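Long-range contacts in deoxyhypusine hydroxylase (PDB 4D4Z), which hydroxylates the deoxyhypusine residue of translation initiation factor eIF5A, completing the formation of hypusine with the help of two iron ions: residues A32-R37 and K60-Y65; E246-L251 and E276-A281. All blocks are in the same frame, centred on the assembly; numbering follows the deposited sequence. Where two conformers were deposited one is given.

In the fold
Contacts 1 and 2 each join two nearly parallel neighbouring helices of this all-helical HEAT-like protein, and they use four different helices: 26-39 with 57-70, and 241-254 with 272-287. They lie about 16 Å apart (centre to centre), and both reach the same iron ion, through His61 in contact 1 and Glu246 in contact 2. Contact 1 is only partly buried and wider, bridged by long leucine, phenylalanine and glutamate side chains. Contact 2 is buried and closer, its helices meeting mainly through alanine and serine, with one glutamate reaching across to a serine and a valine. Helix 272-287 also touches helices 26-39 and 57-70, so the two pairs pack against each other beside the metal.

Contact 1: residues A32-R37 and K60-Y65; sequences ALFTLR and KHELAY. With FE (Fe (III) ion), chain D.
Glu62 OE2 meets the rim of the Phe34 ring, lying in the ring plane 3.3 Å from Phe34 CZ in the conformer described; Phe34 has a second, so this approach is less certain. The two belong to neighbouring, nearly parallel helices of the HEAT-like alpha-alpha stack; residues 60-65 lie in the first HEAT-like repeat, and the segment axes run 12° apart with a closest approach of 10.5 Å. So wide a gap is bridged by side chains. The oxygen sits at the ring edge, an approach consistent with a weak attraction to the partly positive ring hydrogens. The carboxylate plane of Glu62 stands at 78° to the Phe34 ring. Glu62 bends at chi2 (76°), and its CG packs against Phe34 CE2 and CZ.

Beside this polar edge the contact is apolar. Leu33 points at the facing helix, and its CD2 rests on Glu62 CB at 3.7 Å, the two side chains crossing at roughly a right angle. Leu33 CD1 touches Leu63 CD2 at 3.9 Å; the Leu63 side chain starts out away from the facing helix and returns at its tip. Ile48 of helix 42-50 packs on both leucines. Tyr65 adds a loose contact, its CD2 lying 4.4 Å from Phe34 CZ, while its OH is hydrogen-bonded to Tyr216. On the iron side of helix 57-70, His61 ND1 is hydrogen-bonded to Leu58 O, and His61 NE2 binds the iron ion at 2.2 Å.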
# COMPACT_ATOMS: atom_id res chain seq x y z
N ALA A 32 9.15 -11.49 -8.65
CA ALA A 32 10.55 -10.98 -8.59
C ALA A 32 10.64 -9.84 -7.60
O ALA A 32 11.54 -9.78 -6.73
CB ALA A 32 10.99 -10.56 -9.99
N LEU A 33 9.76 -8.85 -7.73
CA LEU A 33 9.75 -7.70 -6.89
C LEU A 33 9.67 -8.09 -5.40
O LEU A 33 10.40 -7.59 -4.58
CB LEU A 33 8.56 -6.80 -7.19
CG LEU A 33 8.34 -5.62 -6.25
CD1 LEU A 33 9.61 -4.74 -6.11
CD2 LEU A 33 7.15 -4.79 -6.67
N PHE A 34 8.73 -8.95 -5.06
CA PHE A 34 8.58 -9.26 -3.63
C PHE A 34 9.76 -10.09 -3.11
O PHE A 34 10.13 -9.96 -1.92
CB PHE A 34 7.22 -9.76 -3.21
CG PHE A 34 6.27 -8.64 -2.97
CD1 PHE A 34 6.28 -7.90 -1.78
CD2 PHE A 34 5.45 -8.25 -4.01
CE1 PHE A 34 5.39 -6.81 -1.62
CE2 PHE A 34 4.60 -7.18 -3.86
CZ PHE A 34 4.58 -6.47 -2.68
N THR A 35 10.41 -10.81 -3.97
CA THR A 35 11.63 -11.51 -3.58
C THR A 35 12.78 -10.55 -3.33
O THR A 35 13.47 -10.58 -2.29
CB THR A 35 12.05 -12.58 -4.60
OG1 THR A 35 10.95 -13.46 -4.89
CG2 THR A 35 13.21 -13.37 -4.11
N LEU A 36 12.97 -9.60 -4.23
CA LEU A 36 13.92 -8.51 -3.97
C LEU A 36 13.65 -7.67 -2.74
O LEU A 36 14.56 -7.29 -1.99
CB LEU A 36 13.99 -7.58 -5.21
CG LEU A 36 14.50 -8.17 -6.48
CD1 LEU A 36 14.44 -7.20 -7.59
CD2 LEU A 36 15.97 -8.60 -6.34
N ARG A 37 12.37 -7.40 -2.44
CA ARG A 37 12.03 -6.71 -1.26
C ARG A 37 12.53 -7.43 -0.02
O ARG A 37 12.98 -6.82 0.93
CB ARG A 37 10.50 -6.53 -1.18
CG ARG A 37 9.97 -5.77 0.04
CD ARG A 37 9.56 -6.75 1.12
NE ARG A 37 9.12 -6.24 2.43
CZ ARG A 37 9.91 -5.97 3.48
NH1 ARG A 37 11.22 -6.01 3.37
NH2 ARG A 37 9.35 -5.62 4.64
N LYS A 60 4.48 0.09 -10.84
CA LYS A 60 5.27 1.17 -10.35
C LYS A 60 4.98 1.52 -8.89
O LYS A 60 5.88 1.74 -8.09
CB LYS A 60 5.11 2.45 -11.22
CG LYS A 60 5.80 2.31 -12.56
CD LYS A 60 5.76 3.63 -13.30
CE LYS A 60 4.39 3.97 -13.73
NZ LYS A 60 4.37 5.28 -14.45
N HIS A 61 3.69 1.51 -8.53
CA HIS A 61 3.33 1.87 -7.17
C HIS A 61 3.80 0.77 -6.18
O HIS A 61 4.21 1.07 -5.09
CB HIS A 61 1.85 2.30 -7.05
CG HIS A 61 0.94 1.34 -6.37
ND1 HIS A 61 0.69 0.08 -6.83
CD2 HIS A 61 0.20 1.48 -5.25
CE1 HIS A 61 -0.18 -0.52 -6.05
NE2 HIS A 61 -0.50 0.31 -5.08
N GLU A 62 3.79 -0.48 -6.62
CA GLU A 62 4.28 -1.58 -5.77
C GLU A 62 5.81 -1.44 -5.57
O GLU A 62 6.29 -1.82 -4.47
CB GLU A 62 4.00 -2.94 -6.30
CG GLU A 62 3.83 -3.96 -5.22
CD GLU A 62 2.46 -3.85 -4.54
OE1 GLU A 62 1.80 -2.79 -4.64
OE2 GLU A 62 1.98 -4.81 -3.94
N LEU A 63 6.55 -0.95 -6.58
CA LEU A 63 7.97 -0.68 -6.39
C LEU A 63 8.18 0.24 -5.20
O LEU A 63 8.99 0.01 -4.31
CB LEU A 63 8.64 -0.06 -7.63
CG LEU A 63 8.43 -0.76 -8.89
CD1 LEU A 63 8.99 0.19 -10.00
CD2 LEU A 63 9.12 -2.08 -8.97
N ALA A 64 7.41 1.33 -5.17
CA ALA A 64 7.52 2.27 -4.09
C ALA A 64 7.12 1.70 -2.72
O ALA A 64 7.77 1.94 -1.72
CB ALA A 64 6.66 3.52 -4.37
N TYR A 65 6.02 0.94 -2.72
CA TYR A 65 5.55 0.29 -1.50
C TYR A 65 6.67 -0.56 -0.94
O TYR A 65 7.00 -0.44 0.26
CB TYR A 65 4.30 -0.57 -1.75
CG TYR A 65 3.85 -1.34 -0.53
CD1 TYR A 65 3.12 -0.72 0.51
CD2 TYR A 65 4.16 -2.69 -0.40
CE1 TYR A 65 2.68 -1.45 1.58
CE2 TYR A 65 3.69 -3.39 0.68
CZ TYR A 65 2.97 -2.78 1.63
OH TYR A 65 2.57 -3.54 2.75
FE FE D . -2.23 0.29 -3.65
O HOH W 1 -1.74 -1.69 -3.22

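Contact 2: residues E246-L251 and E276-A281; sequences ECAEAL and ESCEVA. With FE (Fe (III) ion), chain D.
Ala248 and Ser277 face each other across two nearly parallel helices of the HEAT-like stack, 241-254 and 272-287, with Ala248 CB 3.9 Å from Ser277 CB. The segment axes come within 8.3 Å at an angle of 10°, a separation that small side chains allow. Van der Waals packing of these small groups joins the helices. Ala248 CB also touches Cys278 SG at 4.1 Å. One turn on, Ala281 CB lies 3.4 Å from Ala248 O, a close approach of side chain to backbone that the short distance between the helices makes possible. Leu263 of helix 257-266 packs on Ala281 from outside the pair.

Polar groups meet without a hydrogen bond across the segments. Glu249 sets out with CG anti to its carbonyl carbon (chi1 -63°) and stays extended beyond CG, which brings OE2 across to the facing helix. There OE2 lies 3.6 Å from Ser277 OG and touches the methyl CG2 of Val280, the Glu249 and Val280 side chains crossing at a slant. Ser277 OG is instead hydrogen-bonded to Val273 O and to His245 ND1. Leu58 of helix 57-70 packs on both Glu249 and Ser277.

Metal binding falls to Glu246, on the side of its helix turned from this interface. Its OE1 binds the iron ion at 2.0 Å, whereas OE2, 3.5 Å from the metal, accepts a hydrogen bond from the iron-bound water, 2.7 Å away. The carboxylate thus ligates through one oxygen and holds a ligand with the other. Since His245 is also an iron ligand, Ser277 is a second-shell residue: its hydrogen bond to His245 ND1, together with the iron bond at NE2, probably limits the rotation of the imidazole and links helix 272-287 to the iron site.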
# COMPACT_ATOMS: atom_id res chain seq x y z
N GLU A 246 -7.35 -1.32 -4.72
CA GLU A 246 -7.06 -1.83 -3.44
C GLU A 246 -8.15 -2.80 -3.01
O GLU A 246 -7.91 -3.86 -2.38
CB GLU A 246 -6.84 -0.64 -2.47
CG GLU A 246 -5.85 -0.87 -1.44
CD GLU A 246 -4.43 -0.97 -1.95
OE1 GLU A 246 -3.91 -0.04 -2.63
OE2 GLU A 246 -3.87 -2.04 -1.63
N CYS A 247 -9.40 -2.50 -3.40
CA CYS A 247 -10.48 -3.41 -3.03
C CYS A 247 -10.37 -4.75 -3.83
O CYS A 247 -10.65 -5.79 -3.26
CB CYS A 247 -11.83 -2.78 -3.30
SG CYS A 247 -12.12 -1.39 -2.13
N ALA A 248 -9.97 -4.71 -5.10
CA ALA A 248 -9.71 -5.91 -5.89
C ALA A 248 -8.66 -6.76 -5.19
O ALA A 248 -8.82 -8.01 -5.04
CB ALA A 248 -9.28 -5.55 -7.26
N GLU A 249 -7.54 -6.13 -4.82
CA GLU A 249 -6.46 -6.88 -4.16
C GLU A 249 -6.91 -7.49 -2.82
O GLU A 249 -6.64 -8.68 -2.52
CB GLU A 249 -5.22 -6.03 -3.98
CG GLU A 249 -4.69 -5.67 -5.35
CD GLU A 249 -3.26 -5.44 -5.42
OE1 GLU A 249 -2.60 -5.59 -4.36
OE2 GLU A 249 -2.89 -5.10 -6.58
N ALA A 250 -7.73 -6.77 -2.04
CA ALA A 250 -8.28 -7.33 -0.85
C ALA A 250 -9.18 -8.55 -1.06
O ALA A 250 -9.14 -9.56 -0.32
CB ALA A 250 -9.09 -6.24 -0.09
N LEU A 251 -10.03 -8.47 -2.09
CA LEU A 251 -10.84 -9.61 -2.49
C LEU A 251 -9.96 -10.84 -2.81
O LEU A 251 -10.36 -12.01 -2.47
CB LEU A 251 -11.73 -9.25 -3.67
CG LEU A 251 -12.86 -8.33 -3.37
CD1 LEU A 251 -13.50 -7.80 -4.67
CD2 LEU A 251 -13.90 -8.92 -2.46
N GLU A 276 -5.44 -4.92 -14.09
CA GLU A 276 -4.26 -5.55 -13.65
C GLU A 276 -4.35 -6.02 -12.19
O GLU A 276 -3.83 -7.05 -11.88
CB GLU A 276 -3.04 -4.60 -13.83
CG GLU A 276 -2.67 -4.44 -15.30
CD GLU A 276 -1.44 -3.61 -15.57
OE1 GLU A 276 -1.00 -2.86 -14.72
OE2 GLU A 276 -0.95 -3.76 -16.73
N SER A 277 -5.02 -5.25 -11.32
CA SER A 277 -5.24 -5.68 -9.99
C SER A 277 -6.10 -6.97 -9.95
O SER A 277 -5.82 -7.89 -9.19
CB SER A 277 -5.94 -4.68 -9.12
OG SER A 277 -5.12 -3.54 -8.94
N CYS A 278 -7.14 -7.02 -10.81
CA CYS A 278 -7.95 -8.25 -10.90
C CYS A 278 -7.12 -9.44 -11.36
O CYS A 278 -7.28 -10.53 -10.83
CB CYS A 278 -9.24 -7.98 -11.71
SG CYS A 278 -10.39 -6.85 -10.97
N GLU A 279 -6.21 -9.24 -12.31
CA GLU A 279 -5.31 -10.27 -12.90
C GLU A 279 -4.48 -10.86 -11.76
O GLU A 279 -4.45 -12.09 -11.54
CB GLU A 279 -4.45 -9.68 -14.02
CG GLU A 279 -3.41 -10.55 -14.75
CD GLU A 279 -2.54 -9.76 -15.74
OE1 GLU A 279 -2.89 -8.62 -16.13
OE2 GLU A 279 -1.49 -10.28 -16.14
N VAL A 280 -3.88 -9.98 -10.97
CA VAL A 280 -3.06 -10.48 -9.80
C VAL A 280 -3.92 -11.03 -8.67
O VAL A 280 -3.58 -12.06 -8.04
CB VAL A 280 -2.05 -9.41 -9.31
CG1 VAL A 280 -1.21 -8.96 -10.48
CG2 VAL A 280 -2.72 -8.22 -8.64
N ALA A 281 -5.08 -10.46 -8.43
CA ALA A 281 -5.99 -10.94 -7.38
C ALA A 281 -6.57 -12.34 -7.72
O ALA A 281 -6.85 -13.15 -6.80
CB ALA A 281 -7.11 -9.96 -7.18
FE FE D . -2.23 0.29 -3.65
O HOH W 1 -1.74 -1.69 -3.22